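Local coordinates for protein L-lysine 6-monooxygenase (PDB 5CQF) that probably hydroxylates the side-chain amine of L-lysine with the help of FAD and NADPH, a step of siderophore biosynthesis, at residues A[132-137]-A[153-158]; A[16-21]-A[47-52]; A[163-168]-A[393-398]. All blocks are in the same frame, centred on the assembly; numbering follows the deposited sequence.

How the contacts relate
Contacts 2 and 3 are buried pairings in one parallel sheet, where strands 16-19 and 163-166 lie side by side and are bonded to each other, so that 47-50 and 393-396 flank this central pair. Contact 1 sits at the surface, where the loop after strand 129-130 meets the antiparallel sheet of 137-142, 147-154 and 157-161. It touches contact 2 through Thr133 N and Glu51 O and through Val135 against Ile19 and Leu50, but does not reach contact 3. Regular backbone bonds, apolar and aromatic packing and one carboxylate bond carry contact 2; contact 3 adds a side-chain amide pair, whereas contact 1 relies on prolines, threonines and three bonds, one weak.

Contact 1 (A[132-137]-A[153-158]); sequences DTPVTE and RTPQGS
With CG2 of Thr133 set trans to its own amide nitrogen and OG1 on the nitrogen's side (chi1 -52°), the methyl of this residue is placed against Thr154, 4.0 Å from Thr154 CB, while the hydroxyl turns back to Phe131 O. Thr154 adopts a different rotamer, its OG1 lying between backbone N and carbonyl carbon (chi1 70°). That hydroxyl faces into its own turn and donates to Gly157 O, approaching from above the carbonyl plane. Since Thr154 N also donates to Gly157 O, two donors grip this one oxygen.

Alongside, Pro134 presents its ring to that of Pro155, the two crossing at an angle with Pro134 CG 3.8 Å from Pro155 CG. Pro134 O fits against the start of the turn, 3.1 Å from Pro155 CD and 3.4 Å from Thr154 CB. The turn itself, Thr154 to Gly157, is a type I beta turn joining strands 147-154 and 157-161 of a three-stranded antiparallel sheet; strand 137-142 enters the same sheet directly from the loop that carries Thr133 and Pro134.

Where that strand begins, Glu137 and Arg153 form an antiparallel hydrogen-bonded pair. Arg153 N donates to Glu137 O at 2.8 Å. Arg153 O receives Thr136 N at 3.1 Å, and Thr136 OG1 adds a weak bond to the same oxygen. Val135 also closes on this carbonyl, its CG1 lying 3.6 Å from Arg153 O.

Beyond the backbone, Glu137 and Arg153 meet through their aliphatic parts: Glu137 CG rests 3.8 Å from Arg153 CB. Their charged ends are not in contact, and the guanidinium instead makes a salt bridge through NH2 to Asp139, further along strand 137-142.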
loop_
_atom_site.group_PDB
_atom_site.type_symbol
_atom_site.label_atom_id
_atom_site.label_comp_id
_atom_site.label_asym_id
_atom_site.label_seq_id
_atom_site.Cartn_x
_atom_site.Cartn_y
_atom_site.Cartn_z
ATOM N N ASP A 132 -41.872 5.105 -8.880
ATOM C CA ASP A 132 -42.690 4.396 -9.890
ATOM C C ASP A 132 -43.527 5.355 -10.716
ATOM O O ASP A 132 -44.652 5.049 -11.108
ATOM C CB ASP A 132 -43.587 3.362 -9.219
ATOM C CG ASP A 132 -42.795 2.342 -8.452
ATOM O OD1 ASP A 132 -41.863 1.757 -9.051
ATOM O OD2 ASP A 132 -43.083 2.150 -7.253
ATOM N N THR A 133 -42.937 6.507 -11.002
ATOM C CA THR A 133 -43.636 7.633 -11.573
ATOM C C THR A 133 -42.783 8.201 -12.719
ATOM O O THR A 133 -42.106 9.219 -12.550
ATOM C CB THR A 133 -43.897 8.681 -10.474
ATOM O OG1 THR A 133 -44.526 8.043 -9.356
ATOM C CG2 THR A 133 -44.779 9.803 -10.968
ATOM N N PRO A 134 -42.797 7.519 -13.887
ATOM C CA PRO A 134 -41.996 7.959 -15.043
ATOM C C PRO A 134 -42.541 9.215 -15.714
ATOM O O PRO A 134 -43.745 9.431 -15.716
ATOM C CB PRO A 134 -42.075 6.763 -16.003
ATOM C CG PRO A 134 -43.333 6.050 -15.615
ATOM C CD PRO A 134 -43.441 6.210 -14.131
ATOM N N VAL A 135 -41.669 10.047 -16.266
ATOM C CA VAL A 135 -42.139 11.162 -17.049
ATOM C C VAL A 135 -42.188 10.641 -18.472
ATOM O O VAL A 135 -41.214 10.082 -18.961
ATOM C CB VAL A 135 -41.241 12.388 -16.923
ATOM C CG1 VAL A 135 -41.817 13.556 -17.710
ATOM C CG2 VAL A 135 -41.120 12.758 -15.471
ATOM N N THR A 136 -43.354 10.754 -19.090
ATOM C CA THR A 136 -43.556 10.287 -20.440
ATOM C C THR A 136 -43.405 11.454 -21.406
ATOM O O THR A 136 -42.853 11.290 -22.501
ATOM C CB THR A 136 -44.949 9.663 -20.598
ATOM O OG1 THR A 136 -45.953 10.627 -20.252
ATOM C CG2 THR A 136 -45.082 8.448 -19.696
ATOM N N GLU A 137 -43.886 12.630 -20.998
ATOM C CA GLU A 137 -43.748 13.842 -21.815
ATOM C C GLU A 137 -43.723 15.111 -20.954
ATOM O O GLU A 137 -44.187 15.105 -19.817
ATOM C CB GLU A 137 -44.882 13.909 -22.860
ATOM C CG GLU A 137 -46.178 13.266 -22.375
ATOM C CD GLU A 137 -47.330 13.385 -23.349
ATOM O OE1 GLU A 137 -48.459 13.673 -22.889
ATOM O OE2 GLU A 137 -47.106 13.182 -24.563
ATOM N N ARG A 153 -45.809 15.499 -17.523
ATOM C CA ARG A 153 -46.886 14.533 -17.618
ATOM C C ARG A 153 -46.393 13.163 -17.191
ATOM O O ARG A 153 -45.334 12.717 -17.626
ATOM C CB ARG A 153 -47.477 14.518 -19.049
ATOM C CG ARG A 153 -48.771 15.327 -19.220
ATOM C CD ARG A 153 -48.557 16.846 -19.232
ATOM N NE ARG A 153 -49.792 17.623 -18.977
ATOM C CZ ARG A 153 -50.558 18.222 -19.899
ATOM N NH1 ARG A 153 -51.641 18.895 -19.514
ATOM N NH2 ARG A 153 -50.259 18.179 -21.195
ATOM N N THR A 154 -47.155 12.516 -16.317
ATOM C CA THR A 154 -46.846 11.168 -15.853
ATOM C C THR A 154 -48.088 10.257 -15.899
ATOM O O THR A 154 -49.227 10.745 -16.046
ATOM C CB THR A 154 -46.316 11.207 -14.413
ATOM O OG1 THR A 154 -47.377 11.551 -13.511
ATOM C CG2 THR A 154 -45.195 12.227 -14.284
ATOM N N PRO A 155 -47.876 8.925 -15.765
ATOM C CA PRO A 155 -49.019 8.006 -15.671
ATOM C C PRO A 155 -49.944 8.274 -14.474
ATOM O O PRO A 155 -51.112 7.906 -14.521
ATOM C CB PRO A 155 -48.356 6.624 -15.547
ATOM C CG PRO A 155 -47.025 6.786 -16.190
ATOM C CD PRO A 155 -46.600 8.192 -15.867
ATOM N N GLN A 156 -49.436 8.920 -13.428
ATOM C CA GLN A 156 -50.220 9.190 -12.219
ATOM C C GLN A 156 -50.623 10.657 -12.124
ATOM O O GLN A 156 -50.862 11.155 -11.033
ATOM C CB GLN A 156 -49.416 8.786 -10.958
ATOM C CG GLN A 156 -49.599 7.343 -10.489
ATOM C CD GLN A 156 -48.919 6.304 -11.384
ATOM O OE1 GLN A 156 -47.841 6.538 -11.953
ATOM N NE2 GLN A 156 -49.548 5.137 -11.500
ATOM N N GLY A 157 -50.682 11.353 -13.254
ATOM C CA GLY A 157 -51.132 12.748 -13.276
ATOM C C GLY A 157 -50.158 13.707 -13.933
ATOM O O GLY A 157 -49.279 13.290 -14.685
ATOM N N SER A 158 -50.323 14.996 -13.648
ATOM C CA SER A 158 -49.515 16.040 -14.279
ATOM C C SER A 158 -49.105 17.108 -13.271
ATOM O O SER A 158 -49.793 17.306 -12.262
ATOM C CB SER A 158 -50.284 16.693 -15.438
ATOM O OG SER A 158 -51.052 17.801 -14.988
#

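Contact 2 (A[16-21]-A[47-52])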
loop_
_atom_site.group_PDB
_atom_site.type_symbol
_atom_site.label_atom_id
_atom_site.label_comp_id
_atom_site.label_asym_id
_atom_site.label_seq_id
_atom_site.Cartn_x
_atom_site.Cartn_y
_atom_site.Cartn_z
ATOM N N ALA A 16 -40.606 24.109 -8.058
ATOM C CA ALA A 16 -39.732 23.395 -8.955
ATOM C C ALA A 16 -40.076 21.911 -9.010
ATOM O O ALA A 16 -40.658 21.361 -8.070
ATOM C CB ALA A 16 -38.294 23.581 -8.513
ATOM N N ILE A 17 -39.713 21.283 -10.127
ATOM C CA ILE A 17 -39.778 19.834 -10.266
ATOM C C ILE A 17 -38.406 19.338 -10.678
ATOM O O ILE A 17 -37.773 19.885 -11.597
ATOM C CB ILE A 17 -40.802 19.380 -11.324
ATOM C CG1 ILE A 17 -42.228 19.846 -10.978
ATOM C CG2 ILE A 17 -40.784 17.866 -11.478
ATOM C CD1 ILE A 17 -42.887 19.056 -9.866
ATOM N N CYS A 18 -37.939 18.308 -9.981
ATOM C CA CYS A 18 -36.695 17.620 -10.335
ATOM C C CYS A 18 -37.058 16.258 -10.867
ATOM O O CYS A 18 -37.801 15.525 -10.212
ATOM C CB CYS A 18 -35.793 17.459 -9.119
ATOM S SG CYS A 18 -34.258 16.517 -9.427
ATOM N N ILE A 19 -36.568 15.915 -12.050
ATOM C CA ILE A 19 -36.812 14.593 -12.586
ATOM C C ILE A 19 -35.600 13.723 -12.261
ATOM O O ILE A 19 -34.501 13.998 -12.712
ATOM C CB ILE A 19 -37.069 14.614 -14.101
ATOM C CG1 ILE A 19 -38.315 15.452 -14.409
ATOM C CG2 ILE A 19 -37.344 13.205 -14.607
ATOM C CD1 ILE A 19 -38.556 15.668 -15.888
ATOM N N GLY A 20 -35.840 12.661 -11.490
ATOM C CA GLY A 20 -34.827 11.696 -11.105
ATOM C C GLY A 20 -34.609 11.788 -9.613
ATOM O O GLY A 20 -34.442 12.886 -9.059
ATOM N N PHE A 21 -34.618 10.646 -8.938
ATOM C CA PHE A 21 -34.200 10.622 -7.544
ATOM C C PHE A 21 -33.108 9.588 -7.320
ATOM O O PHE A 21 -33.112 8.859 -6.329
ATOM C CB PHE A 21 -35.384 10.419 -6.593
ATOM C CG PHE A 21 -35.176 11.028 -5.245
ATOM C CD1 PHE A 21 -35.037 12.386 -5.110
ATOM C CD2 PHE A 21 -35.140 10.246 -4.110
ATOM C CE1 PHE A 21 -34.862 12.972 -3.869
ATOM C CE2 PHE A 21 -34.952 10.815 -2.859
ATOM C CZ PHE A 21 -34.806 12.188 -2.738
ATOM N N ILE A 47 -40.392 21.788 -3.748
ATOM C CA ILE A 47 -39.863 21.076 -4.869
ATOM C C ILE A 47 -40.364 19.652 -4.731
ATOM O O ILE A 47 -40.434 19.133 -3.623
ATOM C CB ILE A 47 -38.325 21.160 -4.874
ATOM C CG1 ILE A 47 -37.731 20.213 -5.908
ATOM C CG2 ILE A 47 -37.738 20.798 -3.524
ATOM C CD1 ILE A 47 -36.297 20.527 -6.222
ATOM N N GLY A 48 -40.746 19.043 -5.844
ATOM C CA GLY A 48 -41.192 17.643 -5.875
ATOM C C GLY A 48 -40.251 16.813 -6.729
ATOM O O GLY A 48 -39.635 17.334 -7.660
ATOM N N TYR A 49 -40.118 15.525 -6.435
ATOM C CA TYR A 49 -39.218 14.692 -7.234
ATOM C C TYR A 49 -39.971 13.521 -7.853
ATOM O O TYR A 49 -40.782 12.881 -7.191
ATOM C CB TYR A 49 -38.036 14.181 -6.390
ATOM C CG TYR A 49 -37.260 15.262 -5.683
ATOM C CD1 TYR A 49 -37.723 15.809 -4.501
ATOM C CD2 TYR A 49 -36.046 15.720 -6.186
ATOM C CE1 TYR A 49 -37.012 16.797 -3.837
ATOM C CE2 TYR A 49 -35.334 16.712 -5.538
ATOM C CZ TYR A 49 -35.819 17.243 -4.355
ATOM O OH TYR A 49 -35.131 18.237 -3.699
ATOM N N LEU A 50 -39.684 13.239 -9.118
ATOM C CA LEU A 50 -40.361 12.177 -9.830
ATOM C C LEU A 50 -39.313 11.186 -10.235
ATOM O O LEU A 50 -38.442 11.538 -11.029
ATOM C CB LEU A 50 -40.993 12.733 -11.101
ATOM C CG LEU A 50 -42.331 13.486 -11.095
ATOM C CD1 LEU A 50 -42.737 14.108 -9.766
ATOM C CD2 LEU A 50 -42.240 14.567 -12.151
ATOM N N GLU A 51 -39.388 9.964 -9.715
ATOM C CA GLU A 51 -38.430 8.922 -10.076
ATOM C C GLU A 51 -39.147 7.764 -10.730
ATOM O O GLU A 51 -40.104 7.235 -10.181
ATOM C CB GLU A 51 -37.662 8.449 -8.831
ATOM C CG GLU A 51 -36.801 7.185 -8.967
ATOM C CD GLU A 51 -35.855 7.168 -10.173
ATOM O OE1 GLU A 51 -35.305 8.221 -10.587
ATOM O OE2 GLU A 51 -35.649 6.066 -10.715
ATOM N N ALA A 52 -38.655 7.348 -11.888
ATOM C CA ALA A 52 -39.310 6.306 -12.675
ATOM C C ALA A 52 -39.253 4.933 -12.019
ATOM O O ALA A 52 -40.209 4.183 -12.082
ATOM C CB ALA A 52 -38.691 6.244 -14.060
#
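Tyr49 and Phe21 interlock on one side of the paired strands. The edge of Phe21 is turned to the face of Tyr49, a T-shaped pair with planes at 60° and centroids 5.0 Å apart. Phe21 CE1 sits over the tyrosine ring near its rim, while Phe21 CD1 comes 3.6 Å from Tyr49 CD2. A second bump enters beside CD2: Cys18 CB lies 3.4 Å from this atom, and Cys18 SG, trans to its backbone N (chi1 176°), reaches the ring's edge. Ile47 CD1 packs against Cys18 CB from the preceding position on the same face. On the other face Ile17 CG2 meets Leu50 CD2 at 3.7 Å.

Strands 16-19 and 47-50 are the parallel strands of a beta-alpha-beta crossover, and helix 23-37 covers the Tyr49 face through Ala29 and Phe32. Gly20 opens a GxGxxG pattern consistent with the dinucleotide-binding turn of a Rossmann-type fold. Glu51 CB fits against Phe21 CB, and Glu51 OE1 accepts Phe21 N at 3.0 Å on its anti side; OE2 accepts Ala53 N. With both carboxylate oxygens taking backbone N-H groups, Glu51 ties the glycine turn to the loop that follows the second strand, and its negative charge is probably eased by these two donors.

Contact 3 (A[163-168]-A[393-398])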
loop_
_atom_site.group_PDB
_atom_site.type_symbol
_atom_site.label_atom_id
_atom_site.label_comp_id
_atom_site.label_asym_id
_atom_site.label_seq_id
_atom_site.Cartn_x
_atom_site.Cartn_y
_atom_site.Cartn_z
ATOM N N ASN A 163 -39.799 25.997 -13.044
ATOM C CA ASN A 163 -38.412 25.646 -12.749
ATOM C C ASN A 163 -38.191 24.159 -12.812
ATOM O O ASN A 163 -38.764 23.419 -12.029
ATOM C CB ASN A 163 -38.026 26.210 -11.396
ATOM C CG ASN A 163 -38.096 27.729 -11.383
ATOM O OD1 ASN A 163 -37.381 28.392 -12.150
ATOM N ND2 ASN A 163 -38.983 28.286 -10.564
ATOM N N LEU A 164 -37.378 23.723 -13.773
ATOM C CA LEU A 164 -37.239 22.303 -14.056
ATOM C C LEU A 164 -35.784 21.851 -13.936
ATOM O O LEU A 164 -34.890 22.498 -14.476
ATOM C CB LEU A 164 -37.740 22.012 -15.469
ATOM C CG LEU A 164 -37.756 20.528 -15.871
ATOM C CD1 LEU A 164 -38.835 19.773 -15.110
ATOM C CD2 LEU A 164 -37.941 20.345 -17.367
ATOM N N VAL A 165 -35.552 20.740 -13.232
ATOM C CA VAL A 165 -34.214 20.147 -13.119
ATOM C C VAL A 165 -34.253 18.740 -13.687
ATOM O O VAL A 165 -35.108 17.946 -13.315
ATOM C CB VAL A 165 -33.736 20.110 -11.653
ATOM C CG1 VAL A 165 -32.321 19.541 -11.560
ATOM C CG2 VAL A 165 -33.788 21.507 -11.042
ATOM N N LEU A 166 -33.351 18.432 -14.614
ATOM C CA LEU A 166 -33.295 17.087 -15.176
ATOM C C LEU A 166 -32.124 16.409 -14.576
ATOM O O LEU A 166 -31.029 16.848 -14.796
ATOM C CB LEU A 166 -33.110 17.103 -16.684
ATOM C CG LEU A 166 -34.382 17.090 -17.523
ATOM C CD1 LEU A 166 -35.122 18.387 -17.340
ATOM C CD2 LEU A 166 -33.989 16.882 -18.978
ATOM N N SER A 167 -32.390 15.347 -13.819
ATOM C CA SER A 167 -31.402 14.606 -13.018
ATOM C C SER A 167 -31.597 13.138 -13.314
ATOM O O SER A 167 -31.491 12.304 -12.414
ATOM C CB SER A 167 -31.636 14.817 -11.496
ATOM O OG SER A 167 -31.261 16.110 -11.025
ATOM N N SER A 168 -31.949 12.834 -14.559
ATOM C CA SER A 168 -32.278 11.461 -14.983
ATOM C C SER A 168 -31.130 10.868 -15.821
ATOM O O SER A 168 -30.941 9.651 -15.825
ATOM C CB SER A 168 -33.620 11.432 -15.742
ATOM O OG SER A 168 -33.905 12.677 -16.365
ATOM N N ASN A 393 -37.109 28.409 -16.231
ATOM C CA ASN A 393 -35.747 27.950 -16.108
ATOM C C ASN A 393 -35.649 26.455 -16.076
ATOM O O ASN A 393 -36.484 25.753 -15.494
ATOM C CB ASN A 393 -35.123 28.526 -14.858
ATOM C CG ASN A 393 -35.269 30.024 -14.793
ATOM O OD1 ASN A 393 -34.515 30.748 -15.431
ATOM N ND2 ASN A 393 -36.251 30.497 -14.028
ATOM N N ILE A 394 -34.597 25.979 -16.725
ATOM C CA ILE A 394 -34.309 24.564 -16.787
ATOM C C ILE A 394 -32.829 24.365 -16.518
ATOM O O ILE A 394 -31.999 25.172 -16.955
ATOM C CB ILE A 394 -34.686 23.970 -18.156
ATOM C CG1 ILE A 394 -36.157 24.289 -18.516
ATOM C CG2 ILE A 394 -34.472 22.462 -18.162
ATOM C CD1 ILE A 394 -36.462 24.173 -19.985
ATOM N N TRP A 395 -32.529 23.291 -15.787
ATOM C CA TRP A 395 -31.167 22.902 -15.431
ATOM C C TRP A 395 -30.991 21.462 -15.827
ATOM O O TRP A 395 -31.930 20.672 -15.655
ATOM C CB TRP A 395 -30.958 22.996 -13.936
ATOM C CG TRP A 395 -30.880 24.397 -13.398
ATOM C CD1 TRP A 395 -29.748 25.136 -13.201
ATOM C CD2 TRP A 395 -31.970 25.216 -12.958
ATOM N NE1 TRP A 395 -30.071 26.362 -12.685
ATOM C CE2 TRP A 395 -31.426 26.436 -12.527
ATOM C CE3 TRP A 395 -33.345 25.046 -12.920
ATOM C CZ2 TRP A 395 -32.207 27.476 -12.052
ATOM C CZ3 TRP A 395 -34.127 26.076 -12.440
ATOM C CH2 TRP A 395 -33.555 27.277 -12.012
ATOM N N VAL A 396 -29.820 21.117 -16.356
ATOM C CA VAL A 396 -29.460 19.711 -16.531
ATOM C C VAL A 396 -28.374 19.356 -15.523
ATOM O O VAL A 396 -27.270 19.850 -15.615
ATOM C CB VAL A 396 -29.001 19.374 -17.959
ATOM C CG1 VAL A 396 -28.661 17.887 -18.081
ATOM C CG2 VAL A 396 -30.085 19.734 -18.950
ATOM N N ASN A 397 -28.716 18.510 -14.553
ATOM C CA ASN A 397 -27.823 18.199 -13.425
ATOM C C ASN A 397 -26.857 17.058 -13.736
ATOM O O ASN A 397 -26.957 15.955 -13.184
ATOM C CB ASN A 397 -28.654 17.875 -12.181
ATOM C CG ASN A 397 -27.847 17.919 -10.915
ATOM O OD1 ASN A 397 -26.641 18.133 -10.943
ATOM N ND2 ASN A 397 -28.517 17.720 -9.778
ATOM N N GLY A 398 -25.902 17.333 -14.608
ATOM C CA GLY A 398 -24.919 16.319 -15.010
ATOM C C GLY A 398 -23.807 16.955 -15.824
ATOM O O GLY A 398 -23.894 18.123 -16.207
#
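Trp395, on strand 393-396, lays its indole edge alongside Asn163 and Leu164 of the neighbouring strand 163-166; its own strand is the parallel edge strand, within this chain, of the five-stranded Rossmann-type sheet. Its CB lies 4.0 Å from Leu164 O, and CG, trans to the carbonyl carbon (chi1 -72°), sends the indole back along the strand toward Asn163. CE3 is the next atom to touch: Leu164 O lies in the ring plane at its edge, 3.4 Å from CE3, and Val165 CG2 approaches CE3 obliquely. Further out, CZ3 meets both CB and OD1 of Asn163, and CH2 at the far end of the six-membered ring still lies near that OD1. Helix 412-428 packs on the same indole through Ala425 and Leu426.

Leu164 O, at the edge of the indole, also accepts Trp395 N at 2.8 Å. Four regular backbone bonds of this kind link the segments, from Leu164 N to Asn393 O at one end to Asn397 N and Leu166 O at the other. On the opposite face from the indole, Leu164 and Ile394 run side by side, and Leu166 CD1 adds a looser contact with Ile394 CG2.

Asn163 and Asn393 also point the same way, their amide planes only 6° apart. Asn393 ND2 donates to Asn163 OD1 at 3.0 Å, nearly in line with the acceptor's C=O and within the donor's own amide plane. The outer atoms are held as well: Asn163 ND2 bonds to Asp15 O, and Asn393 OD1 receives Arg383 NE, which together fix the orientation of both amides. Past the strands, Asn397 turns its OD1 to Arg418 NE, while Asn397 CB rests 3.4 Å from Ser167 OG.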